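PDB 3H14: aminotransferase, classes I and II, which probably transfers amino groups between amino acids and 2-oxo acids with pyridoxal 5'-phosphate as cofactor, possibly using L-aspartate and 2-oxoglutarate as substrates. Local coordinates for residues 104-108 with 131-137; 123-129 with 347-352; 140-144 with 156-162; 203-208 with 310-315; 330-334 with 378-382. All blocks are in the same frame, centred on the assembly; numbering follows the deposited sequence.

Contact 1 of 5, residues 104-108 with 131-137; sequences FLLAF and ILRALGL
The ring of Phe108 is the main point of touch between residues 104-108 and 131-137. Leu132 lays its CD2 methyl over the middle of one face. Leu132 CD2 lies 3.7 Å from the centroid of the Phe108 ring and 11° off the ring normal, a CH-pi contact. Two methyls meet the same ring at its edge. Ile131 CG2 is 3.7 Å from Phe108 CE2, and Leu135 CD1 is 3.9 Å from Phe108 CD2. Leu137 CD1 comes up beside the base of the side chain, 3.9 Å from Phe108 CB. The other face lies over the carbonyl oxygen of Phe104, one turn earlier in its own helix.

Further out, Leu105 CD1 meets Leu135 CD2 at 3.9 Å, the two side chains crossing at about a right angle. Leu105 has CG anti to the backbone N (chi1 176°), and its tip comes nearer to Leu135, just past the helix end. Phe104 adds a looser touch on Ile131 CD1.

A Schellman motif places Leu135 and Leu137. Gly136, with positive phi, ends helix 126-134; Leu137 N bonds to Leu132 O and Gly136 N to Arg133 O. This brings Leu137 to Phe108. Phe108 also touches Ile198 of the large sheet. The pairing of helices 100-111 and 126-134 is wholly apolar here, and rests on shape and hydrophobic burial.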
# COMPACT_ATOMS: atom_id res chain seq x y z
N PHE A 104 7.20 9.33 1.57
CA PHE A 104 6.17 10.32 1.21
C PHE A 104 6.52 11.74 1.71
O PHE A 104 6.38 12.72 0.98
CB PHE A 104 4.78 9.91 1.69
CG PHE A 104 4.26 8.68 1.03
CD1 PHE A 104 4.28 8.56 -0.36
CD2 PHE A 104 3.76 7.62 1.79
CE1 PHE A 104 3.81 7.40 -0.97
CE2 PHE A 104 3.29 6.44 1.16
CZ PHE A 104 3.32 6.34 -0.20
N LEU A 105 6.98 11.83 2.95
CA LEU A 105 7.40 13.11 3.50
C LEU A 105 8.50 13.75 2.66
O LEU A 105 8.48 14.95 2.39
CB LEU A 105 7.89 12.93 4.94
CG LEU A 105 8.46 14.17 5.63
CD1 LEU A 105 7.38 15.24 5.69
CD2 LEU A 105 8.98 13.85 7.03
N LEU A 106 9.44 12.94 2.20
CA LEU A 106 10.60 13.47 1.52
C LEU A 106 10.20 13.84 0.11
O LEU A 106 10.55 14.93 -0.34
CB LEU A 106 11.73 12.44 1.51
CG LEU A 106 12.43 12.21 2.84
CD1 LEU A 106 13.43 11.05 2.64
CD2 LEU A 106 13.12 13.54 3.30
N ALA A 107 9.42 12.97 -0.54
CA ALA A 107 8.91 13.27 -1.86
C ALA A 107 8.12 14.56 -1.84
O ALA A 107 8.35 15.45 -2.66
CB ALA A 107 8.10 12.15 -2.40
N PHE A 108 7.15 14.67 -0.94
CA PHE A 108 6.26 15.81 -0.99
C PHE A 108 7.01 17.09 -0.65
O PHE A 108 6.69 18.15 -1.21
CB PHE A 108 5.08 15.63 -0.01
CG PHE A 108 4.19 14.47 -0.33
CD1 PHE A 108 4.18 13.89 -1.59
CD2 PHE A 108 3.29 13.99 0.63
CE1 PHE A 108 3.34 12.83 -1.86
CE2 PHE A 108 2.47 12.91 0.34
CZ PHE A 108 2.50 12.36 -0.92
N ILE A 131 -1.73 12.84 4.74
CA ILE A 131 -0.33 13.33 4.75
C ILE A 131 -0.21 14.59 3.90
O ILE A 131 0.42 15.55 4.32
CB ILE A 131 0.66 12.28 4.24
CG1 ILE A 131 0.75 11.10 5.20
CG2 ILE A 131 2.11 12.89 4.04
CD1 ILE A 131 1.56 9.89 4.64
N LEU A 132 -0.82 14.60 2.72
CA LEU A 132 -0.84 15.83 1.91
C LEU A 132 -1.44 17.03 2.63
O LEU A 132 -0.84 18.11 2.71
CB LEU A 132 -1.52 15.57 0.58
CG LEU A 132 -0.71 14.75 -0.42
CD1 LEU A 132 -1.61 14.10 -1.50
CD2 LEU A 132 0.39 15.58 -1.12
N ARG A 133 -2.60 16.83 3.25
CA ARG A 133 -3.25 17.89 4.00
C ARG A 133 -2.43 18.33 5.23
O ARG A 133 -2.34 19.54 5.54
CB ARG A 133 -4.62 17.36 4.48
CG ARG A 133 -5.57 18.41 4.95
CD ARG A 133 -6.87 17.81 5.59
NE ARG A 133 -7.74 18.88 6.11
CZ ARG A 133 -7.49 19.56 7.23
NH1 ARG A 133 -6.42 19.25 7.96
NH2 ARG A 133 -8.31 20.53 7.62
N ALA A 134 -1.88 17.35 5.93
CA ALA A 134 -1.04 17.59 7.13
C ALA A 134 0.19 18.47 6.85
O ALA A 134 0.68 19.16 7.74
CB ALA A 134 -0.57 16.28 7.73
N LEU A 135 0.64 18.43 5.61
CA LEU A 135 1.77 19.23 5.13
C LEU A 135 1.39 20.57 4.46
O LEU A 135 2.25 21.29 3.90
CB LEU A 135 2.56 18.38 4.14
CG LEU A 135 3.30 17.22 4.81
CD1 LEU A 135 3.99 16.33 3.73
CD2 LEU A 135 4.31 17.68 5.83
N GLY A 136 0.10 20.91 4.49
CA GLY A 136 -0.41 22.10 3.84
C GLY A 136 -0.54 22.01 2.35
O GLY A 136 -0.58 23.03 1.64
N LEU A 137 -0.63 20.81 1.82
CA LEU A 137 -0.81 20.62 0.40
C LEU A 137 -2.30 20.25 0.18
O LEU A 137 -3.06 20.06 1.14
CB LEU A 137 0.11 19.53 -0.13
CG LEU A 137 1.59 19.67 0.23
CD1 LEU A 137 2.36 18.46 -0.24
CD2 LEU A 137 2.17 21.04 -0.36

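Contact 2 of 5, residues 123-129 with 347-352; sequences PGYPSYR and DFDPER
Arg129 reaches across to two successive backbone carbonyls of the loop 347-352. Arg129 NH1 donates to Asp347 O at 2.9 Å, with a bent N-H...O angle of 133°. Arg129 NH2 donates to Phe348 O at 3.1 Å, and this bond is straighter, at 164°. Both oxygens lie in the guanidinium plane, although the nitrogens stand above the carbonyl planes. Phe348 O is gripped twice: Gly124 N also donates to it at 3.1 Å, from the opposite face of the carbonyl. The chain of Arg129 bends at chi3 (68°), which turns the guanidinium onto the loop. Pro350 CD covers one guanidinium face, 3.6 Å from NH2 of Arg129.

The loop is braced from within. Asp349 OD1 accepts from Arg352 N in an Asx motif, while its OD2 takes NE and NH2 of Arg352 in a salt bridge. Arg352 NE lies 2.8 Å from Asp349 OD2.

Pro126 and Pro123 pack against Phe348 next to its carbonyl bonds. Pro126 CD lies 3.6 Å from Phe348 CD1, the two side chains running side by side. Pro123, preceded by a cis peptide, sets CB 4.0 Å from Phe348 CB. The carboxylate of Asp347 turns instead to the backbone N of Ile15 and Val16. Arg129 NH2 also pairs with Asp141. The contact thus joins the start of helix 126-134, just after strand 117-122, to the loop between strands 340-344 and 356-360.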
# COMPACT_ATOMS: atom_id res chain seq x y z
N PRO A 123 -10.83 4.80 -5.25
CA PRO A 123 -10.25 4.37 -3.97
C PRO A 123 -8.75 4.38 -3.99
O PRO A 123 -8.13 4.11 -5.03
CB PRO A 123 -10.74 2.92 -3.83
CG PRO A 123 -10.92 2.47 -5.28
CD PRO A 123 -11.40 3.67 -6.00
N GLY A 124 -8.18 4.69 -2.84
CA GLY A 124 -6.74 4.61 -2.63
C GLY A 124 -6.33 4.57 -1.15
O GLY A 124 -7.15 4.57 -0.25
N TYR A 125 -5.03 4.51 -0.94
CA TYR A 125 -4.46 4.41 0.39
C TYR A 125 -4.92 5.59 1.22
O TYR A 125 -4.75 6.74 0.78
CB TYR A 125 -2.95 4.38 0.25
CG TYR A 125 -2.17 4.26 1.53
CD1 TYR A 125 -2.48 3.31 2.48
CD2 TYR A 125 -1.05 5.06 1.74
CE1 TYR A 125 -1.71 3.21 3.67
CE2 TYR A 125 -0.29 4.95 2.87
CZ TYR A 125 -0.63 4.03 3.84
OH TYR A 125 0.17 3.96 4.97
N PRO A 126 -5.54 5.33 2.39
CA PRO A 126 -6.15 6.42 3.15
C PRO A 126 -5.19 7.54 3.58
O PRO A 126 -5.61 8.66 3.73
CB PRO A 126 -6.73 5.68 4.39
CG PRO A 126 -6.90 4.31 3.96
CD PRO A 126 -5.79 4.02 3.03
N SER A 127 -3.93 7.20 3.80
CA SER A 127 -2.98 8.16 4.30
C SER A 127 -2.50 9.16 3.26
O SER A 127 -1.98 10.19 3.64
CB SER A 127 -1.76 7.47 4.93
OG SER A 127 -2.11 6.89 6.19
N TYR A 128 -2.66 8.88 1.96
CA TYR A 128 -2.20 9.84 0.96
C TYR A 128 -2.83 11.20 1.19
O TYR A 128 -2.11 12.20 1.30
CB TYR A 128 -2.54 9.46 -0.48
CG TYR A 128 -1.92 8.23 -1.10
CD1 TYR A 128 -0.68 7.75 -0.72
CD2 TYR A 128 -2.56 7.60 -2.17
CE1 TYR A 128 -0.15 6.63 -1.31
CE2 TYR A 128 -2.03 6.50 -2.78
CZ TYR A 128 -0.83 6.01 -2.35
OH TYR A 128 -0.32 4.90 -2.98
N ARG A 129 -4.17 11.25 1.22
CA ARG A 129 -4.89 12.54 1.39
C ARG A 129 -4.57 13.20 2.71
O ARG A 129 -4.45 14.40 2.77
CB ARG A 129 -6.42 12.44 1.16
CG ARG A 129 -7.16 11.57 2.16
CD ARG A 129 -8.69 11.52 1.82
NE ARG A 129 -8.91 10.81 0.57
CZ ARG A 129 -9.14 9.50 0.48
NH1 ARG A 129 -9.22 8.74 1.57
NH2 ARG A 129 -9.31 8.94 -0.72
N ASP A 347 -12.73 4.72 4.22
CA ASP A 347 -11.33 5.23 4.35
C ASP A 347 -10.64 5.38 3.00
O ASP A 347 -9.74 6.23 2.87
CB ASP A 347 -10.45 4.30 5.20
CG ASP A 347 -10.73 4.40 6.71
OD1 ASP A 347 -11.09 5.52 7.22
OD2 ASP A 347 -10.56 3.33 7.39
N PHE A 348 -10.99 4.54 2.03
CA PHE A 348 -10.34 4.54 0.73
C PHE A 348 -11.03 5.46 -0.26
O PHE A 348 -10.36 6.03 -1.16
CB PHE A 348 -10.27 3.12 0.15
CG PHE A 348 -9.82 2.11 1.15
CD1 PHE A 348 -8.48 2.07 1.55
CD2 PHE A 348 -10.75 1.28 1.80
CE1 PHE A 348 -8.05 1.18 2.52
CE2 PHE A 348 -10.32 0.38 2.80
CZ PHE A 348 -8.98 0.34 3.15
N ASP A 349 -12.34 5.61 -0.11
CA ASP A 349 -13.16 6.35 -1.08
C ASP A 349 -14.30 6.99 -0.30
O ASP A 349 -15.33 6.36 -0.06
CB ASP A 349 -13.64 5.44 -2.21
CG ASP A 349 -14.36 6.19 -3.32
OD1 ASP A 349 -14.87 7.28 -3.06
OD2 ASP A 349 -14.44 5.66 -4.45
N PRO A 350 -14.08 8.22 0.18
CA PRO A 350 -15.08 8.93 0.98
C PRO A 350 -16.42 9.17 0.29
O PRO A 350 -17.42 9.28 0.97
CB PRO A 350 -14.38 10.27 1.31
CG PRO A 350 -12.93 9.95 1.25
CD PRO A 350 -12.83 8.99 0.10
N GLU A 351 -16.45 9.25 -1.03
CA GLU A 351 -17.66 9.52 -1.75
C GLU A 351 -18.46 8.25 -2.03
O GLU A 351 -19.69 8.32 -2.04
CB GLU A 351 -17.36 10.24 -3.09
N ARG A 352 -17.78 7.15 -2.35
CA ARG A 352 -18.42 5.88 -2.72
C ARG A 352 -18.19 4.72 -1.76
O ARG A 352 -18.75 3.62 -1.98
CB ARG A 352 -17.97 5.46 -4.09
CG ARG A 352 -18.30 6.47 -5.18
CD ARG A 352 -17.80 5.97 -6.52
NE ARG A 352 -16.34 5.92 -6.51
CZ ARG A 352 -15.58 5.71 -7.59
NH1 ARG A 352 -16.14 5.53 -8.79
NH2 ARG A 352 -14.26 5.68 -7.46

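Contact 3 of 5, residues 140-144 with 156-162; sequences VDLPT and DFAGLDL
Strand residues 140-143 run past a turn at 157-160, with the closest CA atoms, those of Leu142 and Asp156, 6.4 Å apart. The turn is type I and is closed by Leu160 N bonding to Phe157 O. It points Leu160 back at the strand. There Leu160 CD1 touches two strand side chains, 3.8 Å from Val140 CG1 and 3.4 Å from Leu142 CD2. The second pair is tighter than usual van der Waals contact. Val140 and Leu142 each run past Leu160 in the direction opposite to its own side chain. Val140 has CG1 anti to the backbone N (chi1 -180°), toward Leu160, which leaves CG2 to face Leu162, 4.0 Å from its CD2.

Strand 138-143 is the outermost strand on one side of the seven-stranded mixed sheet, the large sheet of the aminotransferase fold. It bonds to strand 117-122, and the segment 156-162 leads into strand 164-168 of the same sheet. Leu142 also rests on Leu165 of that strand, beside Phe157.

At the other end the link is polar and goes through water. One water donates to Pro143 O at 2.6 Å and to Asp156 OD1 at 2.7 Å. The second carboxylate oxygen, OD2, accepts from Val153 N, so the Asp156 carboxylate is held on both oxygens.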
# COMPACT_ATOMS: atom_id res chain seq x y z
N VAL A 140 -6.22 16.06 -4.32
CA VAL A 140 -7.31 16.12 -5.30
C VAL A 140 -7.65 14.65 -5.60
O VAL A 140 -6.96 13.97 -6.35
CB VAL A 140 -6.91 16.91 -6.57
CG1 VAL A 140 -8.08 16.97 -7.59
CG2 VAL A 140 -6.52 18.35 -6.20
N ASP A 141 -8.73 14.17 -5.00
CA ASP A 141 -9.17 12.80 -5.26
C ASP A 141 -9.72 12.72 -6.66
O ASP A 141 -10.48 13.59 -7.08
CB ASP A 141 -10.24 12.34 -4.24
CG ASP A 141 -9.64 11.88 -2.90
OD1 ASP A 141 -8.72 11.04 -2.91
OD2 ASP A 141 -10.13 12.33 -1.85
N LEU A 142 -9.27 11.70 -7.39
CA LEU A 142 -9.68 11.38 -8.73
C LEU A 142 -10.53 10.10 -8.65
O LEU A 142 -9.98 9.02 -8.50
CB LEU A 142 -8.47 11.12 -9.60
CG LEU A 142 -7.32 12.14 -9.51
CD1 LEU A 142 -6.22 11.69 -10.39
CD2 LEU A 142 -7.82 13.52 -9.93
N PRO A 143 -11.85 10.24 -8.75
CA PRO A 143 -12.72 9.03 -8.77
C PRO A 143 -12.43 8.16 -9.98
O PRO A 143 -12.69 8.56 -11.12
CB PRO A 143 -14.14 9.60 -8.79
CG PRO A 143 -13.99 11.04 -8.37
CD PRO A 143 -12.63 11.48 -8.86
N THR A 144 -11.91 6.97 -9.76
CA THR A 144 -11.57 6.09 -10.82
C THR A 144 -12.76 5.18 -11.13
O THR A 144 -13.67 5.04 -10.33
CB THR A 144 -10.31 5.29 -10.46
OG1 THR A 144 -10.57 4.56 -9.26
CG2 THR A 144 -9.20 6.27 -10.19
N ASP A 156 -8.88 11.50 -16.44
CA ASP A 156 -9.25 11.82 -15.09
C ASP A 156 -8.63 13.11 -14.55
O ASP A 156 -9.16 13.71 -13.62
CB ASP A 156 -8.88 10.67 -14.15
CG ASP A 156 -9.79 9.45 -14.31
OD1 ASP A 156 -11.02 9.61 -14.58
OD2 ASP A 156 -9.28 8.34 -14.11
N PHE A 157 -7.50 13.54 -15.12
CA PHE A 157 -6.86 14.78 -14.67
C PHE A 157 -6.53 15.77 -15.80
O PHE A 157 -5.97 16.81 -15.55
CB PHE A 157 -5.65 14.48 -13.78
CG PHE A 157 -4.59 13.65 -14.44
CD1 PHE A 157 -3.57 14.25 -15.15
CD2 PHE A 157 -4.60 12.27 -14.33
CE1 PHE A 157 -2.61 13.51 -15.75
CE2 PHE A 157 -3.63 11.51 -14.92
CZ PHE A 157 -2.62 12.14 -15.64
N ALA A 158 -6.99 15.50 -17.01
CA ALA A 158 -6.85 16.44 -18.11
C ALA A 158 -7.50 17.79 -17.82
O ALA A 158 -7.05 18.82 -18.33
CB ALA A 158 -7.40 15.81 -19.44
N GLY A 159 -8.51 17.81 -16.97
CA GLY A 159 -9.21 19.05 -16.65
C GLY A 159 -8.73 19.76 -15.41
O GLY A 159 -9.31 20.78 -15.03
N LEU A 160 -7.64 19.25 -14.82
CA LEU A 160 -7.20 19.63 -13.50
C LEU A 160 -5.76 20.18 -13.53
O LEU A 160 -4.87 19.60 -14.14
CB LEU A 160 -7.24 18.41 -12.56
CG LEU A 160 -8.61 17.75 -12.30
CD1 LEU A 160 -8.50 16.56 -11.34
CD2 LEU A 160 -9.60 18.76 -11.78
N ASP A 161 -5.55 21.27 -12.80
CA ASP A 161 -4.25 21.91 -12.67
C ASP A 161 -3.62 21.25 -11.49
O ASP A 161 -4.00 21.51 -10.35
CB ASP A 161 -4.40 23.40 -12.44
CG ASP A 161 -3.08 24.10 -12.31
OD1 ASP A 161 -2.28 23.98 -13.27
OD2 ASP A 161 -2.83 24.72 -11.27
N LEU A 162 -2.70 20.33 -11.76
CA LEU A 162 -2.07 19.55 -10.71
C LEU A 162 -0.58 19.79 -10.73
O LEU A 162 0.05 19.74 -11.79
CB LEU A 162 -2.31 18.05 -10.90
CG LEU A 162 -3.73 17.50 -10.82
CD1 LEU A 162 -3.67 16.03 -11.08
CD2 LEU A 162 -4.34 17.81 -9.46
O HOH W 1 -12.30 10.74 -12.53

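Contact 4 of 5, residues 203-208 with 310-315; sequences YHGIEY and PDGAFY
The rings of Tyr203, Phe314 and Tyr315 form an aromatic cluster. Tyr203 turns its edge to the face of Phe314, with the planes at 88° and CE1 of Tyr203 4.0 Å from CZ of Phe314. Tyr315 in turn puts its edge toward the face of Tyr203, in an offset edge-to-face pair with planes at 76°. Phe314 CD1 lies over one face of the Tyr315 ring, toward its rim. At the Tyr315 edge the two hydroxyls share a hydrogen bond, Tyr203 OH to Tyr315 OH, 2.6 Å. Ala313 CB lies beside the Tyr203 ring, 3.7 Å from its CD1. Tyr203 also touches Lys230 of the class I aminotransferase signature, consistent with a place near the cofactor pocket.

Tyr208 meets the loop with its ring edge. Asp311 O and Ala313 O both lie near its plane, and Tyr208 OH donates to Ala313 O at 2.7 Å.

Both segments are mostly loop in the class I aminotransferase fold. One follows strand 196-200 of the large sheet; the other leads from helix 278-302 to the first residue of strand 315-319 in the small one. They join by a single beta bridge, Glu207 with Gly312, where Ala313 N donates to Ile206 O at 2.8 Å. A water accepts from Tyr208 N and donates to Asp311 O at 2.6 Å. Ile206 lies beside the bridge, its CD1 3.8 Å from Phe314 CE2.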
# COMPACT_ATOMS: atom_id res chain seq x y z
N TYR A 203 4.00 -2.45 -2.84
CA TYR A 203 3.57 -3.87 -2.88
C TYR A 203 4.26 -4.71 -3.96
O TYR A 203 3.95 -5.90 -4.08
CB TYR A 203 2.03 -3.98 -3.04
CG TYR A 203 1.28 -3.55 -1.81
CD1 TYR A 203 1.01 -4.46 -0.79
CD2 TYR A 203 0.84 -2.23 -1.66
CE1 TYR A 203 0.34 -4.07 0.36
CE2 TYR A 203 0.17 -1.84 -0.53
CZ TYR A 203 -0.07 -2.77 0.48
OH TYR A 203 -0.75 -2.42 1.61
N HIS A 204 5.19 -4.13 -4.73
CA HIS A 204 6.04 -4.94 -5.63
C HIS A 204 6.66 -6.15 -4.91
O HIS A 204 7.12 -6.04 -3.80
CB HIS A 204 7.14 -4.10 -6.27
CG HIS A 204 6.63 -3.20 -7.35
ND1 HIS A 204 7.41 -2.80 -8.42
CD2 HIS A 204 5.41 -2.64 -7.54
CE1 HIS A 204 6.69 -2.01 -9.20
NE2 HIS A 204 5.48 -1.89 -8.69
N GLY A 205 6.69 -7.29 -5.60
CA GLY A 205 7.06 -8.56 -5.00
C GLY A 205 5.84 -9.44 -4.73
O GLY A 205 5.89 -10.66 -4.91
N ILE A 206 4.73 -8.82 -4.29
CA ILE A 206 3.48 -9.54 -4.02
C ILE A 206 2.58 -9.53 -5.26
O ILE A 206 1.64 -8.71 -5.44
CB ILE A 206 2.74 -8.98 -2.77
CG1 ILE A 206 3.66 -9.06 -1.55
CG2 ILE A 206 1.46 -9.83 -2.50
CD1 ILE A 206 3.09 -8.44 -0.28
N GLU A 207 2.92 -10.46 -6.14
CA GLU A 207 2.41 -10.47 -7.50
C GLU A 207 2.09 -11.90 -7.88
O GLU A 207 2.75 -12.82 -7.41
CB GLU A 207 3.48 -9.93 -8.42
CG GLU A 207 3.91 -8.52 -8.15
CD GLU A 207 5.19 -8.19 -8.88
OE1 GLU A 207 5.32 -8.67 -10.04
OE2 GLU A 207 6.06 -7.49 -8.29
N TYR A 208 1.07 -12.08 -8.70
CA TYR A 208 0.49 -13.40 -8.98
C TYR A 208 0.80 -13.76 -10.43
O TYR A 208 1.87 -14.33 -10.69
CB TYR A 208 -1.00 -13.40 -8.63
CG TYR A 208 -1.15 -13.09 -7.15
CD1 TYR A 208 -1.64 -11.87 -6.73
CD2 TYR A 208 -0.68 -13.97 -6.20
CE1 TYR A 208 -1.69 -11.54 -5.38
CE2 TYR A 208 -0.73 -13.67 -4.86
CZ TYR A 208 -1.26 -12.45 -4.45
OH TYR A 208 -1.31 -12.15 -3.11
N PRO A 310 -8.05 -8.78 -8.30
CA PRO A 310 -6.94 -8.65 -7.36
C PRO A 310 -5.64 -9.06 -8.02
O PRO A 310 -5.15 -10.19 -7.86
CB PRO A 310 -7.37 -9.54 -6.19
CG PRO A 310 -8.21 -10.64 -6.86
CD PRO A 310 -8.84 -10.01 -8.08
N ASP A 311 -5.08 -8.13 -8.79
CA ASP A 311 -3.93 -8.40 -9.63
C ASP A 311 -2.67 -8.69 -8.77
O ASP A 311 -1.81 -9.48 -9.17
CB ASP A 311 -3.60 -7.21 -10.54
CG ASP A 311 -4.70 -6.89 -11.53
OD1 ASP A 311 -5.52 -7.77 -11.86
OD2 ASP A 311 -4.71 -5.73 -11.99
N GLY A 312 -2.58 -8.01 -7.64
CA GLY A 312 -1.39 -8.04 -6.79
C GLY A 312 -1.75 -7.61 -5.38
O GLY A 312 -2.93 -7.44 -5.04
N ALA A 313 -0.75 -7.48 -4.50
CA ALA A 313 -1.01 -7.28 -3.06
C ALA A 313 -1.87 -8.42 -2.48
O ALA A 313 -1.90 -9.52 -3.04
CB ALA A 313 -1.69 -5.92 -2.80
N PHE A 314 -2.54 -8.17 -1.35
CA PHE A 314 -3.35 -9.22 -0.69
C PHE A 314 -4.70 -8.69 -0.20
O PHE A 314 -5.11 -8.90 0.95
CB PHE A 314 -2.57 -9.86 0.47
CG PHE A 314 -1.76 -8.87 1.30
CD1 PHE A 314 -2.34 -7.81 1.91
CD2 PHE A 314 -0.40 -9.09 1.52
CE1 PHE A 314 -1.61 -6.94 2.69
CE2 PHE A 314 0.35 -8.21 2.30
CZ PHE A 314 -0.25 -7.13 2.86
N TYR A 315 -5.38 -8.00 -1.10
CA TYR A 315 -6.66 -7.38 -0.85
C TYR A 315 -7.69 -7.82 -1.88
O TYR A 315 -7.35 -8.07 -3.06
CB TYR A 315 -6.54 -5.86 -0.95
CG TYR A 315 -5.52 -5.26 -0.01
CD1 TYR A 315 -5.65 -5.45 1.35
CD2 TYR A 315 -4.45 -4.49 -0.48
CE1 TYR A 315 -4.72 -4.94 2.24
CE2 TYR A 315 -3.52 -3.96 0.40
CZ TYR A 315 -3.67 -4.18 1.76
OH TYR A 315 -2.79 -3.68 2.68
O HOH W 2 0.69 -9.71 -9.96

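Contact 5 of 5, residues 330-334 with 378-382; sequences FAAEI and FMQAR
Arg382 sets its guanidinium against the CE1 corner of the Phe330 ring and grips Glu333 side-on. Phe330 CE1 sits over the centre of one guanidinium face, 3.6 Å from CZ of Arg382, although the two planes are 46° apart. NE of Arg382 donates to Glu333 OE2 at 3.1 Å, and NH2 to Glu333 OE1 at 3.3 Å. Each oxygen is met on its syn side. The carboxylate is turned 47° from the guanidinium, so this two-point salt bridge is not flat.

The Phe378 ring stands nearly upright to the carboxylate, at 80°. Its edge faces Glu333, with CZ 3.5 Å from OE2 of that residue. Ile334 CG1 packs on Phe378 CE2 at 3.7 Å. Arg382 NH1 also bonds to Leu323 O.

The arrangement is a helix-helix contact in the smaller domain of the class I aminotransferase fold, with Phe330, Ile334 and Phe378 packed together and the Glu333-Arg382 salt bridge alongside; Arg382 is exposed. It pairs helix 327-338 with the end of helix 365-381.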
# COMPACT_ATOMS: atom_id res chain seq x y z
N PHE A 330 -22.26 -2.50 8.18
CA PHE A 330 -22.15 -3.85 7.70
C PHE A 330 -20.89 -4.53 8.23
O PHE A 330 -20.93 -5.71 8.59
CB PHE A 330 -22.16 -3.85 6.15
CG PHE A 330 -22.27 -5.21 5.50
CD1 PHE A 330 -23.06 -6.20 6.01
CD2 PHE A 330 -21.58 -5.46 4.32
CE1 PHE A 330 -23.15 -7.44 5.39
CE2 PHE A 330 -21.69 -6.69 3.69
CZ PHE A 330 -22.48 -7.68 4.23
N ALA A 331 -19.76 -3.81 8.24
CA ALA A 331 -18.54 -4.38 8.79
C ALA A 331 -18.76 -4.68 10.28
O ALA A 331 -18.31 -5.69 10.79
CB ALA A 331 -17.34 -3.40 8.60
N ALA A 332 -19.45 -3.80 10.98
CA ALA A 332 -19.68 -3.99 12.41
C ALA A 332 -20.51 -5.25 12.65
O ALA A 332 -20.29 -5.99 13.61
CB ALA A 332 -20.36 -2.80 12.98
N GLU A 333 -21.48 -5.48 11.77
CA GLU A 333 -22.39 -6.63 11.88
C GLU A 333 -21.63 -7.92 11.56
O GLU A 333 -21.86 -8.98 12.19
CB GLU A 333 -23.61 -6.43 10.95
CG GLU A 333 -24.49 -7.67 10.73
CD GLU A 333 -25.53 -7.57 9.57
OE1 GLU A 333 -25.58 -6.56 8.80
OE2 GLU A 333 -26.29 -8.54 9.42
N ILE A 334 -20.77 -7.87 10.55
CA ILE A 334 -19.95 -9.02 10.16
C ILE A 334 -19.08 -9.43 11.36
O ILE A 334 -19.01 -10.63 11.73
CB ILE A 334 -19.10 -8.73 8.89
CG1 ILE A 334 -19.98 -8.66 7.64
CG2 ILE A 334 -18.03 -9.80 8.60
CD1 ILE A 334 -19.27 -8.01 6.45
N PHE A 378 -22.68 -16.87 7.83
CA PHE A 378 -23.32 -15.61 8.22
C PHE A 378 -24.24 -15.15 7.10
O PHE A 378 -25.36 -14.72 7.37
CB PHE A 378 -22.24 -14.52 8.54
CG PHE A 378 -22.73 -13.07 8.45
CD1 PHE A 378 -23.43 -12.47 9.47
CD2 PHE A 378 -22.40 -12.29 7.35
CE1 PHE A 378 -23.83 -11.14 9.39
CE2 PHE A 378 -22.82 -10.96 7.27
CZ PHE A 378 -23.53 -10.40 8.28
N MSE A 379 -23.75 -15.22 5.88
CA MSE A 379 -24.52 -14.75 4.72
C MSE A 379 -25.72 -15.68 4.39
O MSE A 379 -26.75 -15.23 3.92
CB MSE A 379 -23.60 -14.64 3.53
CG MSE A 379 -22.54 -13.57 3.69
SE MSE A 379 -23.34 -11.76 3.56
CE MSE A 379 -24.10 -11.53 5.26
N GLN A 380 -25.56 -16.97 4.63
CA GLN A 380 -26.70 -17.90 4.59
C GLN A 380 -27.82 -17.47 5.53
O GLN A 380 -28.98 -17.36 5.14
CB GLN A 380 -26.28 -19.29 5.02
CG GLN A 380 -27.43 -20.34 4.95
CD GLN A 380 -27.79 -20.66 3.51
OE1 GLN A 380 -26.93 -20.58 2.64
NE2 GLN A 380 -29.06 -21.04 3.25
N ALA A 381 -27.47 -17.24 6.79
CA ALA A 381 -28.45 -16.90 7.82
C ALA A 381 -29.00 -15.50 7.67
O ALA A 381 -30.05 -15.20 8.24
CB ALA A 381 -27.85 -17.07 9.18
N ARG A 382 -28.31 -14.65 6.92
CA ARG A 382 -28.74 -13.26 6.71
C ARG A 382 -29.84 -13.17 5.66
O ARG A 382 -30.79 -12.38 5.84
CB ARG A 382 -27.54 -12.40 6.27
CG ARG A 382 -27.78 -10.92 6.38
CD ARG A 382 -26.50 -10.17 6.03
NE ARG A 382 -26.59 -8.74 6.31
CZ ARG A 382 -26.74 -7.79 5.40
NH1 ARG A 382 -26.85 -8.10 4.10
NH2 ARG A 382 -26.79 -6.52 5.78

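Overall arrangement
Contacts 1, 2 and 3 are neighbours about the large sheet. Contacts 1 and 2 share helix 126-134 and touch where Phe104 CZ meets Tyr128 CE1 at 3.7 Å. Contacts 2 and 3 are tied by the Arg129-Asp141 salt bridge and a probable hydrogen bond from Arg352 NH1 to Thr144 O. Contact 4 does not touch contact 2, though their nearest atoms are about 6 Å apart and their centres about 19 Å. Contact 4 lies beside Lys230, and Tyr128 OH of contact 2 bonds to Asp200, consistent with places near the cofactor pocket. Contact 5 is most remote, about 38 Å from contact 1 between centres. A glycerol, probably from the crystallisation liquor, lies about 4 Å from Gly124.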